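Local coordinates for cytoplasmic protein (Cryptococcus neoformans var. grubii serotype A, PDB 7LPO), which probably hydrolyses steryl beta-glucosides, releasing glucose from the sterol, as a fungal sterylglucosidase of glycoside hydrolase family 5, at residues A[40-45]-A[569-574]; A[97-102]-A[134-139]; A[127-132]-A[256-261]; A[261-266]-A[418-423]. All blocks are in the same frame, centred on the assembly; numbering follows the deposited sequence.

How the contacts relate
The contacts follow successive parallel strands in the order 567-570, 35-43, 98-104, 137-143, 263-267 and 424-427, as expected for the TIM-barrel clan to which family 5 belongs. Contact 1 joins the first and last of these along the chain, and its segments enclose all the others. Its centre is about 10 Å from that of contact 2, where Arg100 meets Asn42. Contacts 2 and 3 alternate along the chain, with centres about 9 Å apart: helix 118-133 of contact 3 runs into strand 137-143 of contact 2. Contact 4 comes next in series, shares Glu261 with contact 3 and has its centre about 20 Å from that of contact 1. Together the set samples the strand wall and, through helix 118-133, the outer helical layer.

Contact 1: A[40-45]-A[569-574]; sequences GVNLSG and AIWNYV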
loop_
_atom_site.group_PDB
_atom_site.type_symbol
_atom_site.label_atom_id
_atom_site.label_comp_id
_atom_site.label_asym_id
_atom_site.label_seq_id
_atom_site.Cartn_x
_atom_site.Cartn_y
_atom_site.Cartn_z
ATOM N N GLY A 40 -0.762 10.560 7.737
ATOM C CA GLY A 40 0.393 10.935 6.965
ATOM C C GLY A 40 0.349 10.374 5.564
ATOM O O GLY A 40 -0.731 10.262 4.975
ATOM N N VAL A 41 1.519 10.012 5.031
ATOM C CA VAL A 41 1.662 9.622 3.635
ATOM C C VAL A 41 2.593 8.423 3.538
ATOM O O VAL A 41 3.385 8.141 4.441
ATOM C CB VAL A 41 2.211 10.779 2.774
ATOM C CG1 VAL A 41 1.354 12.003 2.945
ATOM C CG2 VAL A 41 3.665 11.106 3.187
ATOM N N ASN A 42 2.468 7.706 2.425
ATOM C CA ASN A 42 3.468 6.724 2.032
ATOM C C ASN A 42 4.632 7.453 1.379
ATOM O O ASN A 42 4.434 8.254 0.460
ATOM C CB ASN A 42 2.876 5.708 1.061
ATOM C CG ASN A 42 1.958 4.717 1.744
ATOM O OD1 ASN A 42 2.339 3.571 2.002
ATOM N ND2 ASN A 42 0.747 5.159 2.060
ATOM N N LEU A 43 5.844 7.161 1.847
ATOM C CA LEU A 43 7.076 7.787 1.373
ATOM C C LEU A 43 8.077 6.663 1.116
ATOM O O LEU A 43 8.698 6.164 2.061
ATOM C CB LEU A 43 7.594 8.778 2.410
ATOM C CG LEU A 43 8.829 9.614 2.080
ATOM C CD1 LEU A 43 8.447 10.850 1.300
ATOM C CD2 LEU A 43 9.554 9.989 3.376
ATOM N N SER A 44 8.244 6.243 -0.139
ATOM C CA SER A 44 7.599 6.811 -1.311
ATOM C C SER A 44 7.557 5.767 -2.430
ATOM O O SER A 44 8.395 4.870 -2.489
ATOM C CB SER A 44 8.355 8.050 -1.789
ATOM O OG SER A 44 7.956 8.421 -3.102
ATOM N N GLY A 45 6.603 5.903 -3.338
ATOM C CA GLY A 45 6.598 5.100 -4.545
ATOM C C GLY A 45 7.888 5.161 -5.344
ATOM O O GLY A 45 8.198 4.236 -6.101
ATOM N N ALA A 569 -2.506 6.434 5.950
ATOM C CA ALA A 569 -1.351 6.886 5.183
ATOM C C ALA A 569 -1.801 7.022 3.735
ATOM O O ALA A 569 -2.146 6.025 3.090
ATOM C CB ALA A 569 -0.176 5.911 5.307
ATOM N N ILE A 570 -1.807 8.257 3.242
ATOM C CA ILE A 570 -2.172 8.523 1.860
ATOM C C ILE A 570 -1.104 7.982 0.914
ATOM O O ILE A 570 0.101 8.167 1.130
ATOM C CB ILE A 570 -2.360 10.036 1.653
ATOM C CG1 ILE A 570 -3.460 10.577 2.573
ATOM C CG2 ILE A 570 -2.647 10.314 0.194
ATOM C CD1 ILE A 570 -3.544 12.103 2.585
ATOM N N TRP A 571 -1.544 7.316 -0.151
ATOM C CA TRP A 571 -0.678 6.954 -1.270
ATOM C C TRP A 571 -0.827 8.025 -2.351
ATOM O O TRP A 571 -1.919 8.179 -2.909
ATOM C CB TRP A 571 -1.036 5.573 -1.842
ATOM C CG TRP A 571 -0.027 5.136 -2.867
ATOM C CD1 TRP A 571 -0.023 5.434 -4.199
ATOM C CD2 TRP A 571 1.160 4.366 -2.626
ATOM N NE1 TRP A 571 1.098 4.907 -4.800
ATOM C CE2 TRP A 571 1.841 4.246 -3.858
ATOM C CE3 TRP A 571 1.711 3.771 -1.489
ATOM C CZ2 TRP A 571 3.038 3.542 -3.985
ATOM C CZ3 TRP A 571 2.900 3.077 -1.611
ATOM C CH2 TRP A 571 3.553 2.968 -2.851
ATOM N N ASN A 572 0.245 8.769 -2.654
ATOM C CA ASN A 572 1.527 8.771 -1.958
ATOM C C ASN A 572 2.168 10.163 -2.173
ATOM O O ASN A 572 1.537 11.077 -2.708
ATOM C CB ASN A 572 2.449 7.664 -2.457
ATOM C CG ASN A 572 2.726 7.750 -3.942
ATOM O OD1 ASN A 572 1.955 8.326 -4.726
ATOM N ND2 ASN A 572 3.829 7.157 -4.340
ATOM N N TYR A 573 3.420 10.314 -1.754
ATOM C CA TYR A 573 4.200 11.535 -1.934
ATOM C C TYR A 573 5.449 11.172 -2.727
ATOM O O TYR A 573 6.267 10.369 -2.269
ATOM C CB TYR A 573 4.557 12.139 -0.574
ATOM C CG TYR A 573 5.188 13.505 -0.620
ATOM C CD1 TYR A 573 4.407 14.656 -0.632
ATOM C CD2 TYR A 573 6.577 13.646 -0.630
ATOM C CE1 TYR A 573 4.994 15.917 -0.667
ATOM C CE2 TYR A 573 7.171 14.889 -0.654
ATOM C CZ TYR A 573 6.378 16.027 -0.669
ATOM O OH TYR A 573 6.981 17.272 -0.705
ATOM N N VAL A 574 5.587 11.742 -3.916
ATOM C CA VAL A 574 6.655 11.348 -4.827
ATOM C C VAL A 574 7.447 12.578 -5.245
ATOM O O VAL A 574 7.007 13.316 -6.143
ATOM C CB VAL A 574 6.092 10.629 -6.063
ATOM C CG1 VAL A 574 7.210 10.140 -6.961
ATOM C CG2 VAL A 574 5.179 9.473 -5.647
#
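The amide of Asn42 meets the benzo side of the Trp571 indole with the two planes 53° apart, Asn42 CG lying 3.4 Å from Trp571 CE3. The methylene of Asn572 covers one face of that indole near its rim, and further along the ring Gly45 CA approaches Trp571 CZ2 at 3.9 Å. The ring of Tyr573 runs alongside Leu43, pointing the same way, with Leu43 CD1 3.9 Å from Tyr573 CD2. Parallel backbone pairing sets this register: Ile570 N donates to Gly40 O, and Asn42 N reaches Ile570 O at 2.7 Å. Beyond it, Tyr573 N bonds to Asn42 O at 3.2 Å, after a cis peptide between Trp571 and Asn572. Ser44 OG, placed beside its carbonyl carbon (chi1 165°), donates to Tyr573 O at 2.7 Å. These first and last barrel strands thereby close the wall. Trp571 also meets His143 with nearly parallel rings and lies about 3 Å from a bound Tris molecule, probably from the crystallisation liquor, which may mark a pocket there. Asn42 OD1 bonds to Arg100, while its ND2 bonds to Gly520 O and, weakly, to Ile570 O; with both ends of this buried amide engaged, its rotation beside the indole is probably fixed.

Contact 2: A[97-102]-A[134-139]; sequences NLLRYV and WGFRVF
Arg100 lays its aliphatic chain over one face of Phe139: Arg100 CG is 4.1 Å from the ring centroid of Phe139, 29° off the normal, a CH-pi contact. Farther out, Arg100 CD comes to 3.4 Å from Phe139 CZ, and Leu98 CD1 meets the same ring at its edge, 3.9 Å from Phe139 CD1. Phe139 reaches this position because its CG sits between the backbone N and the carbonyl carbon (chi1 70°), which swings the ring toward strand 98-104. Leu99 faces the other way, with CD1 4.0 Å from the Phe136 ring centroid, again over the face. Between these two layers of side chains the backbones pair in parallel, Leu99 N donating to Arg137 O at 2.9 Å and Tyr101 N to Phe139 O at 2.9 Å. The two strands are joined through helix 118-133, the beta-alpha-beta unit of a TIM barrel, and Gly135 closes that helix with a Schellman motif. In the next shell, Phe426 stacks on Phe139 and Lys92 makes a cation-pi contact with Phe136. The guanidinium of Arg100 is held by salt bridges to Asp267 and Glu521 and by hydrogen bonds to Asn42 and Asn270.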
loop_
_atom_site.group_PDB
_atom_site.type_symbol
_atom_site.label_atom_id
_atom_site.label_comp_id
_atom_site.label_asym_id
_atom_site.label_seq_id
_atom_site.Cartn_x
_atom_site.Cartn_y
_atom_site.Cartn_z
ATOM N N ASN A 97 1.834 13.422 10.892
ATOM C CA ASN A 97 2.743 12.915 11.914
ATOM C C ASN A 97 3.128 11.461 11.665
ATOM O O ASN A 97 3.677 10.811 12.566
ATOM C CB ASN A 97 2.117 13.054 13.305
ATOM C CG ASN A 97 0.736 12.412 13.391
ATOM O OD1 ASN A 97 0.287 11.750 12.454
ATOM N ND2 ASN A 97 0.058 12.605 14.519
ATOM N N LEU A 98 2.860 10.935 10.473
ATOM C CA LEU A 98 3.040 9.521 10.188
ATOM C C LEU A 98 3.614 9.347 8.792
ATOM O O LEU A 98 3.263 10.080 7.864
ATOM C CB LEU A 98 1.710 8.764 10.295
ATOM C CG LEU A 98 1.678 7.294 9.872
ATOM C CD1 LEU A 98 2.288 6.428 10.945
ATOM C CD2 LEU A 98 0.241 6.870 9.586
ATOM N N LEU A 99 4.503 8.372 8.660
ATOM C CA LEU A 99 5.079 7.995 7.379
ATOM C C LEU A 99 5.076 6.481 7.306
ATOM O O LEU A 99 5.525 5.826 8.248
ATOM C CB LEU A 99 6.509 8.520 7.216
ATOM C CG LEU A 99 6.712 10.030 7.268
ATOM C CD1 LEU A 99 8.194 10.329 7.388
ATOM C CD2 LEU A 99 6.120 10.704 6.055
ATOM N N ARG A 100 4.526 5.933 6.222
ATOM C CA ARG A 100 4.686 4.526 5.885
ATOM C C ARG A 100 5.892 4.455 4.961
ATOM O O ARG A 100 5.858 4.993 3.848
ATOM C CB ARG A 100 3.429 3.973 5.226
ATOM C CG ARG A 100 3.509 2.484 4.916
ATOM C CD ARG A 100 2.131 1.949 4.658
ATOM N NE ARG A 100 2.109 0.550 4.248
ATOM C CZ ARG A 100 2.009 0.139 2.989
ATOM N NH1 ARG A 100 1.954 1.016 1.987
ATOM N NH2 ARG A 100 1.961 -1.159 2.729
ATOM N N TYR A 101 6.977 3.849 5.440
ATOM C CA TYR A 101 8.257 3.930 4.751
ATOM C C TYR A 101 8.423 2.744 3.812
ATOM O O TYR A 101 8.452 1.596 4.255
ATOM C CB TYR A 101 9.417 3.990 5.745
ATOM C CG TYR A 101 10.715 4.243 5.029
ATOM C CD1 TYR A 101 11.433 3.195 4.464
ATOM C CD2 TYR A 101 11.198 5.539 4.862
ATOM C CE1 TYR A 101 12.614 3.428 3.771
ATOM C CE2 TYR A 101 12.383 5.778 4.174
ATOM C CZ TYR A 101 13.083 4.717 3.635
ATOM O OH TYR A 101 14.252 4.948 2.939
ATOM N N VAL A 102 8.586 3.036 2.529
ATOM C CA VAL A 102 8.598 2.024 1.478
ATOM C C VAL A 102 10.032 1.598 1.183
ATOM O O VAL A 102 10.893 2.437 0.902
ATOM C CB VAL A 102 7.920 2.563 0.207
ATOM C CG1 VAL A 102 8.016 1.557 -0.921
ATOM C CG2 VAL A 102 6.469 2.935 0.477
ATOM N N TRP A 134 12.261 15.566 12.561
ATOM C CA TRP A 134 11.058 16.318 12.230
ATOM C C TRP A 134 9.822 15.841 12.982
ATOM O O TRP A 134 8.731 16.363 12.745
ATOM C CB TRP A 134 10.798 16.250 10.727
ATOM C CG TRP A 134 11.679 17.164 9.949
ATOM C CD1 TRP A 134 12.848 16.840 9.334
ATOM C CD2 TRP A 134 11.467 18.560 9.703
ATOM N NE1 TRP A 134 13.384 17.949 8.722
ATOM C CE2 TRP A 134 12.549 19.015 8.927
ATOM C CE3 TRP A 134 10.465 19.466 10.056
ATOM C CZ2 TRP A 134 12.663 20.337 8.508
ATOM C CZ3 TRP A 134 10.576 20.773 9.634
ATOM C CH2 TRP A 134 11.667 21.199 8.871
ATOM N N GLY A 135 9.956 14.860 13.866
ATOM C CA GLY A 135 8.857 14.462 14.717
ATOM C C GLY A 135 7.886 13.468 14.128
ATOM O O GLY A 135 6.747 13.393 14.599
ATOM N N PHE A 136 8.301 12.682 13.145
ATOM C CA PHE A 136 7.423 11.697 12.534
ATOM C C PHE A 136 7.464 10.374 13.286
ATOM O O PHE A 136 8.514 9.956 13.780
ATOM C CB PHE A 136 7.819 11.452 11.075
ATOM C CG PHE A 136 7.427 12.553 10.161
ATOM C CD1 PHE A 136 6.110 12.700 9.773
ATOM C CD2 PHE A 136 8.370 13.459 9.701
ATOM C CE1 PHE A 136 5.734 13.732 8.950
ATOM C CE2 PHE A 136 8.004 14.484 8.872
ATOM C CZ PHE A 136 6.678 14.625 8.494
ATOM N N ARG A 137 6.308 9.720 13.370
ATOM C CA ARG A 137 6.251 8.291 13.630
ATOM C C ARG A 137 6.308 7.572 12.288
ATOM O O ARG A 137 5.808 8.073 11.278
ATOM C CB ARG A 137 4.979 7.899 14.385
ATOM C CG ARG A 137 4.725 8.682 15.666
ATOM C CD ARG A 137 5.824 8.477 16.730
ATOM N NE ARG A 137 5.343 8.990 18.012
ATOM C CZ ARG A 137 5.617 8.460 19.201
ATOM N NH1 ARG A 137 6.397 7.390 19.302
ATOM N NH2 ARG A 137 5.097 9.003 20.295
ATOM N N VAL A 138 6.933 6.399 12.276
ATOM C CA VAL A 138 7.162 5.652 11.046
ATOM C C VAL A 138 6.837 4.181 11.285
ATOM O O VAL A 138 7.178 3.627 12.337
ATOM C CB VAL A 138 8.626 5.789 10.568
ATOM C CG1 VAL A 138 8.873 4.889 9.370
ATOM C CG2 VAL A 138 8.983 7.227 10.236
ATOM N N PHE A 139 6.191 3.536 10.308
ATOM C CA PHE A 139 6.181 2.081 10.260
ATOM C C PHE A 139 6.657 1.626 8.885
ATOM O O PHE A 139 6.460 2.304 7.870
ATOM C CB PHE A 139 4.818 1.464 10.678
ATOM C CG PHE A 139 3.688 1.669 9.721
ATOM C CD1 PHE A 139 2.990 2.850 9.704
ATOM C CD2 PHE A 139 3.267 0.634 8.907
ATOM C CE1 PHE A 139 1.920 3.025 8.846
ATOM C CE2 PHE A 139 2.203 0.797 8.047
ATOM C CZ PHE A 139 1.520 1.990 8.023
#

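Contact 3: A[127-132]-A[256-261]; sequences VLRKCK and GDLLDE
Lys132 NZ stands between two carboxylates, making a salt bridge with Asp257 OD2 at 3.3 Å, weak as a hydrogen bond, and a long ion pair with Glu261 OE1 at 3.8 Å. The lysine chain is extended beyond CG, with CG anti to the backbone nitrogen (chi1 -176°), and this carries the ammonium from helix 118-133 across to the loop that precedes strand 263-267. On the way its CE passes Glu261 OE1 at 3.5 Å, the two chains crossing at about a right angle. Asp257 is shared with a second cation: Arg129 NH1 donates to Asp257 OD1 at 3.2 Å through the syn lone pair. Here guanidinium and carboxylate are nearly coplanar, 14° apart, and OD1 lies almost in the guanidinium plane, although the N-H...O angle of 139° shows a bent bond. Arg129 NH2 turns to Glu254 O, so the same guanidinium also grips the end of helix 232-254.

Under this charged layer Leu258, within the 3-10 turn 256-258, spreads its two methyls over the helix. Its CD1 rests 3.7 Å from Leu128 CB, whereas its CD2 lies 3.9 Å from Arg129 CA and 4.0 Å from Lys132 CD. Leu128 in turn packs on Ile251 of helix 232-254 and on Val138 and Met140 of strand 137-143, which ties the leucine pair into the layer between barrel strands and outer helices. Two cations and two anions thus alternate along the partly exposed border of the contact, so their charges largely offset one another; given the long or bent geometry, each link is probably modest and tolerant of movement.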
loop_
_atom_site.group_PDB
_atom_site.type_symbol
_atom_site.label_atom_id
_atom_site.label_comp_id
_atom_site.label_asym_id
_atom_site.label_seq_id
_atom_site.Cartn_x
_atom_site.Cartn_y
_atom_site.Cartn_z
ATOM N N VAL A 127 17.817 8.340 6.506
ATOM C CA VAL A 127 16.502 8.916 6.234
ATOM C C VAL A 127 15.625 8.845 7.476
ATOM O O VAL A 127 14.963 9.817 7.845
ATOM C CB VAL A 127 15.837 8.208 5.041
ATOM C CG1 VAL A 127 14.401 8.702 4.859
ATOM C CG2 VAL A 127 16.653 8.420 3.781
ATOM N N LEU A 128 15.625 7.698 8.156
ATOM C CA LEU A 128 14.815 7.573 9.363
ATOM C C LEU A 128 15.241 8.581 10.425
ATOM O O LEU A 128 14.399 9.121 11.149
ATOM C CB LEU A 128 14.902 6.148 9.906
ATOM C CG LEU A 128 14.292 5.098 8.983
ATOM C CD1 LEU A 128 14.504 3.693 9.530
ATOM C CD2 LEU A 128 12.795 5.387 8.758
ATOM N N ARG A 129 16.539 8.867 10.521
ATOM C CA ARG A 129 16.998 9.836 11.510
ATOM C C ARG A 129 16.417 11.221 11.248
ATOM O O ARG A 129 16.005 11.916 12.184
ATOM C CB ARG A 129 18.526 9.893 11.520
ATOM C CG ARG A 129 19.169 8.721 12.246
ATOM C CD ARG A 129 20.521 9.108 12.819
ATOM N NE ARG A 129 21.457 7.990 12.811
ATOM C CZ ARG A 129 21.534 7.071 13.768
ATOM N NH1 ARG A 129 20.722 7.131 14.823
ATOM N NH2 ARG A 129 22.428 6.091 13.669
ATOM N N LYS A 130 16.380 11.644 9.981
ATOM C CA LYS A 130 15.778 12.936 9.657
ATOM C C LYS A 130 14.278 12.935 9.926
ATOM O O LYS A 130 13.730 13.934 10.407
ATOM C CB LYS A 130 16.056 13.301 8.201
ATOM C CG LYS A 130 17.456 13.834 7.969
ATOM C CD LYS A 130 17.598 14.481 6.601
ATOM C CE LYS A 130 18.751 15.476 6.579
ATOM N NZ LYS A 130 18.554 16.591 7.553
ATOM N N CYS A 131 13.587 11.832 9.619
ATOM C CA CYS A 131 12.174 11.742 9.984
ATOM C C CYS A 131 11.989 11.949 11.481
ATOM O O CYS A 131 11.051 12.626 11.915
ATOM C CB CYS A 131 11.595 10.395 9.561
ATOM S SG CYS A 131 11.663 10.111 7.771
ATOM N N LYS A 132 12.886 11.384 12.289
ATOM C CA LYS A 132 12.777 11.542 13.736
ATOM C C LYS A 132 13.012 12.987 14.153
ATOM O O LYS A 132 12.301 13.515 15.015
ATOM C CB LYS A 132 13.769 10.613 14.432
ATOM C CG LYS A 132 13.680 10.611 15.948
ATOM C CD LYS A 132 14.799 9.764 16.536
ATOM C CE LYS A 132 14.854 9.898 18.048
ATOM N NZ LYS A 132 16.246 9.673 18.541
ATOM N N GLY A 256 19.602 2.240 17.453
ATOM C CA GLY A 256 18.556 1.740 18.335
ATOM C C GLY A 256 17.632 2.816 18.853
ATOM O O GLY A 256 16.499 2.515 19.259
ATOM N N ASP A 257 18.090 4.067 18.869
ATOM C CA ASP A 257 17.313 5.210 19.312
ATOM C C ASP A 257 16.105 5.482 18.425
ATOM O O ASP A 257 15.186 6.180 18.854
ATOM C CB ASP A 257 18.184 6.451 19.311
ATOM C CG ASP A 257 18.864 6.672 17.950
ATOM O OD1 ASP A 257 19.920 6.039 17.684
ATOM O OD2 ASP A 257 18.336 7.470 17.136
ATOM N N LEU A 258 16.089 4.922 17.216
ATOM C CA LEU A 258 14.942 5.108 16.335
ATOM C C LEU A 258 13.761 4.258 16.774
ATOM O O LEU A 258 12.610 4.595 16.476
ATOM C CB LEU A 258 15.323 4.743 14.902
ATOM C CG LEU A 258 16.412 5.547 14.192
ATOM C CD1 LEU A 258 16.762 4.866 12.882
ATOM C CD2 LEU A 258 15.963 6.960 13.964
ATOM N N LEU A 259 14.018 3.151 17.456
ATOM C CA LEU A 259 12.957 2.193 17.718
ATOM C C LEU A 259 11.953 2.765 18.708
ATOM O O LEU A 259 12.329 3.382 19.708
ATOM C CB LEU A 259 13.542 0.895 18.249
ATOM C CG LEU A 259 14.405 0.084 17.283
ATOM C CD1 LEU A 259 14.827 -1.213 17.971
ATOM C CD2 LEU A 259 13.702 -0.220 15.985
ATOM N N ASP A 260 10.664 2.591 18.390
ATOM C CA ASP A 260 9.549 2.929 19.272
ATOM C C ASP A 260 9.287 4.429 19.373
ATOM O O ASP A 260 8.127 4.854 19.346
ATOM C CB ASP A 260 9.789 2.322 20.659
ATOM C CG ASP A 260 9.979 0.814 20.600
ATOM O OD1 ASP A 260 9.242 0.166 19.820
ATOM O OD2 ASP A 260 10.869 0.278 21.307
ATOM N N GLU A 261 10.344 5.234 19.479
ATOM C CA GLU A 261 10.166 6.680 19.459
ATOM C C GLU A 261 9.840 7.171 18.055
ATOM O O GLU A 261 9.032 8.091 17.882
ATOM C CB GLU A 261 11.422 7.370 19.986
ATOM C CG GLU A 261 11.355 8.893 19.938
ATOM C CD GLU A 261 12.513 9.564 20.667
ATOM O OE1 GLU A 261 13.480 8.861 21.055
ATOM O OE2 GLU A 261 12.458 10.799 20.848
#

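Contact 4: A[261-266]-A[418-423]; sequences ECVIGW and LHHPES
His420, the first residue to leave the helical course of helix 400-419, turns its ring into the edge of Trp266. The indole N-H donates from Trp266 NE1 to His420 ND1 at 3.1 Å, with an N-H...N angle of 144°. Each partner atom lies close to the plane of the other ring, yet the rings themselves stand 78° apart and meet rim to rim, neither covering the other's face. With chi1 at -171°, which sets CG opposite the backbone nitrogen, the ring is directed inward to this spot, where its CE1 also approaches Val263 O at 3.2 Å.

The chain then makes a type I beta turn from His420 to Ser423, closed by Ser423 N bonding to His420 O at 3.0 Å. Within it, the carboxylate of Glu422 leads away to Ser9, Thr12 and Tyr20, so this corner also holds the N-terminal part of the chain. Ser423 returns to the contact: its CB covers one face of the His420 ring, 3.5 Å above the plane, while its OG sits at the indole edge, 3.2 Å from Trp266 CD1, and 3.5 Å from Gly265 CA. From here the chain enters strand 424-427, whose Ile424 bonds to the backbones of Ile264 and Trp266 in the parallel barrel wall.

The second ring nitrogen, His420 NE2, bonds to Asp260 OD1. With ND1 accepting from the indole and NE2 facing a carboxylate, the geometry is consistent with a neutral imidazole protonated at NE2, its rotation probably fixed by the two bonds.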
loop_
_atom_site.group_PDB
_atom_site.type_symbol
_atom_site.label_atom_id
_atom_site.label_comp_id
_atom_site.label_asym_id
_atom_site.label_seq_id
_atom_site.Cartn_x
_atom_site.Cartn_y
_atom_site.Cartn_z
ATOM N N GLU A 261 10.344 5.234 19.479
ATOM C CA GLU A 261 10.166 6.680 19.459
ATOM C C GLU A 261 9.840 7.171 18.055
ATOM O O GLU A 261 9.032 8.091 17.882
ATOM C CB GLU A 261 11.422 7.370 19.986
ATOM C CG GLU A 261 11.355 8.893 19.938
ATOM C CD GLU A 261 12.513 9.564 20.667
ATOM O OE1 GLU A 261 13.480 8.861 21.055
ATOM O OE2 GLU A 261 12.458 10.799 20.848
ATOM N N CYS A 262 10.469 6.580 17.039
ATOM C CA CYS A 262 10.184 6.932 15.651
ATOM C C CYS A 262 9.599 5.740 14.908
ATOM O O CYS A 262 8.432 5.786 14.506
ATOM C CB CYS A 262 11.451 7.448 14.972
ATOM S SG CYS A 262 11.254 7.768 13.213
ATOM N N VAL A 263 10.369 4.666 14.727
ATOM C CA VAL A 263 9.907 3.467 14.036
ATOM C C VAL A 263 9.060 2.684 15.033
ATOM O O VAL A 263 9.585 2.032 15.929
ATOM C CB VAL A 263 11.074 2.632 13.507
ATOM C CG1 VAL A 263 10.559 1.338 12.890
ATOM C CG2 VAL A 263 11.884 3.441 12.509
ATOM N N ILE A 264 7.741 2.752 14.888
ATOM C CA ILE A 264 6.876 2.141 15.886
ATOM C C ILE A 264 6.504 0.699 15.568
ATOM O O ILE A 264 6.040 -0.016 16.463
ATOM C CB ILE A 264 5.601 2.980 16.069
ATOM C CG1 ILE A 264 4.751 2.991 14.794
ATOM C CG2 ILE A 264 5.970 4.402 16.461
ATOM C CD1 ILE A 264 3.430 3.793 14.939
ATOM N N GLY A 265 6.690 0.251 14.334
ATOM C CA GLY A 265 6.301 -1.105 13.991
ATOM C C GLY A 265 6.591 -1.413 12.539
ATOM O O GLY A 265 7.149 -0.596 11.796
ATOM N N TRP A 266 6.178 -2.613 12.139
ATOM C CA TRP A 266 6.459 -3.136 10.813
ATOM C C TRP A 266 5.173 -3.657 10.191
ATOM O O TRP A 266 4.416 -4.387 10.841
ATOM C CB TRP A 266 7.518 -4.251 10.872
ATOM C CG TRP A 266 8.841 -3.762 11.372
ATOM C CD1 TRP A 266 9.149 -3.416 12.650
ATOM C CD2 TRP A 266 10.030 -3.559 10.603
ATOM N NE1 TRP A 266 10.451 -3.008 12.730
ATOM C CE2 TRP A 266 11.018 -3.086 11.486
ATOM C CE3 TRP A 266 10.354 -3.739 9.260
ATOM C CZ2 TRP A 266 12.301 -2.773 11.068
ATOM C CZ3 TRP A 266 11.625 -3.426 8.840
ATOM C CH2 TRP A 266 12.590 -2.956 9.743
ATOM N N LEU A 418 12.254 -10.341 17.032
ATOM C CA LEU A 418 13.596 -10.704 17.466
ATOM C C LEU A 418 14.498 -9.481 17.496
ATOM O O LEU A 418 15.302 -9.316 18.415
ATOM C CB LEU A 418 14.169 -11.770 16.534
ATOM C CG LEU A 418 15.524 -12.360 16.905
ATOM C CD1 LEU A 418 15.455 -13.015 18.284
ATOM C CD2 LEU A 418 15.969 -13.356 15.849
ATOM N N HIS A 419 14.372 -8.606 16.501
ATOM C CA HIS A 419 15.214 -7.424 16.397
ATOM C C HIS A 419 14.536 -6.161 16.910
ATOM O O HIS A 419 15.225 -5.183 17.211
ATOM C CB HIS A 419 15.637 -7.219 14.935
ATOM C CG HIS A 419 16.311 -8.412 14.339
ATOM N ND1 HIS A 419 17.453 -8.961 14.878
ATOM C CD2 HIS A 419 15.996 -9.174 13.266
ATOM C CE1 HIS A 419 17.817 -10.007 14.158
ATOM N NE2 HIS A 419 16.949 -10.157 13.173
ATOM N N HIS A 420 13.214 -6.160 17.019
ATOM C CA HIS A 420 12.447 -5.000 17.462
ATOM C C HIS A 420 11.462 -5.520 18.501
ATOM O O HIS A 420 10.300 -5.813 18.185
ATOM C CB HIS A 420 11.759 -4.317 16.280
ATOM C CG HIS A 420 11.130 -3.007 16.623
ATOM N ND1 HIS A 420 10.602 -2.166 15.668
ATOM C CD2 HIS A 420 10.915 -2.407 17.817
ATOM C CE1 HIS A 420 10.089 -1.102 16.260
ATOM N NE2 HIS A 420 10.278 -1.219 17.562
ATOM N N PRO A 421 11.903 -5.656 19.757
ATOM C CA PRO A 421 11.065 -6.340 20.757
ATOM C C PRO A 421 9.719 -5.692 20.997
ATOM O O PRO A 421 8.758 -6.411 21.286
ATOM C CB PRO A 421 11.926 -6.300 22.029
ATOM C CG PRO A 421 13.333 -6.175 21.542
ATOM C CD PRO A 421 13.266 -5.389 20.256
ATOM N N GLU A 422 9.621 -4.365 20.923
ATOM C CA GLU A 422 8.369 -3.656 21.167
ATOM C C GLU A 422 7.617 -3.326 19.879
ATOM O O GLU A 422 6.764 -2.429 19.875
ATOM C CB GLU A 422 8.637 -2.366 21.942
ATOM C CG GLU A 422 9.319 -2.555 23.279
ATOM C CD GLU A 422 8.430 -3.240 24.292
ATOM O OE1 GLU A 422 7.242 -3.487 23.985
ATOM O OE2 GLU A 422 8.925 -3.544 25.396
ATOM N N SER A 423 7.913 -4.028 18.791
ATOM C CA SER A 423 7.327 -3.668 17.511
ATOM C C SER A 423 5.819 -3.864 17.517
ATOM O O SER A 423 5.298 -4.874 17.997
ATOM C CB SER A 423 7.939 -4.498 16.384
ATOM O OG SER A 423 7.278 -4.219 15.158
#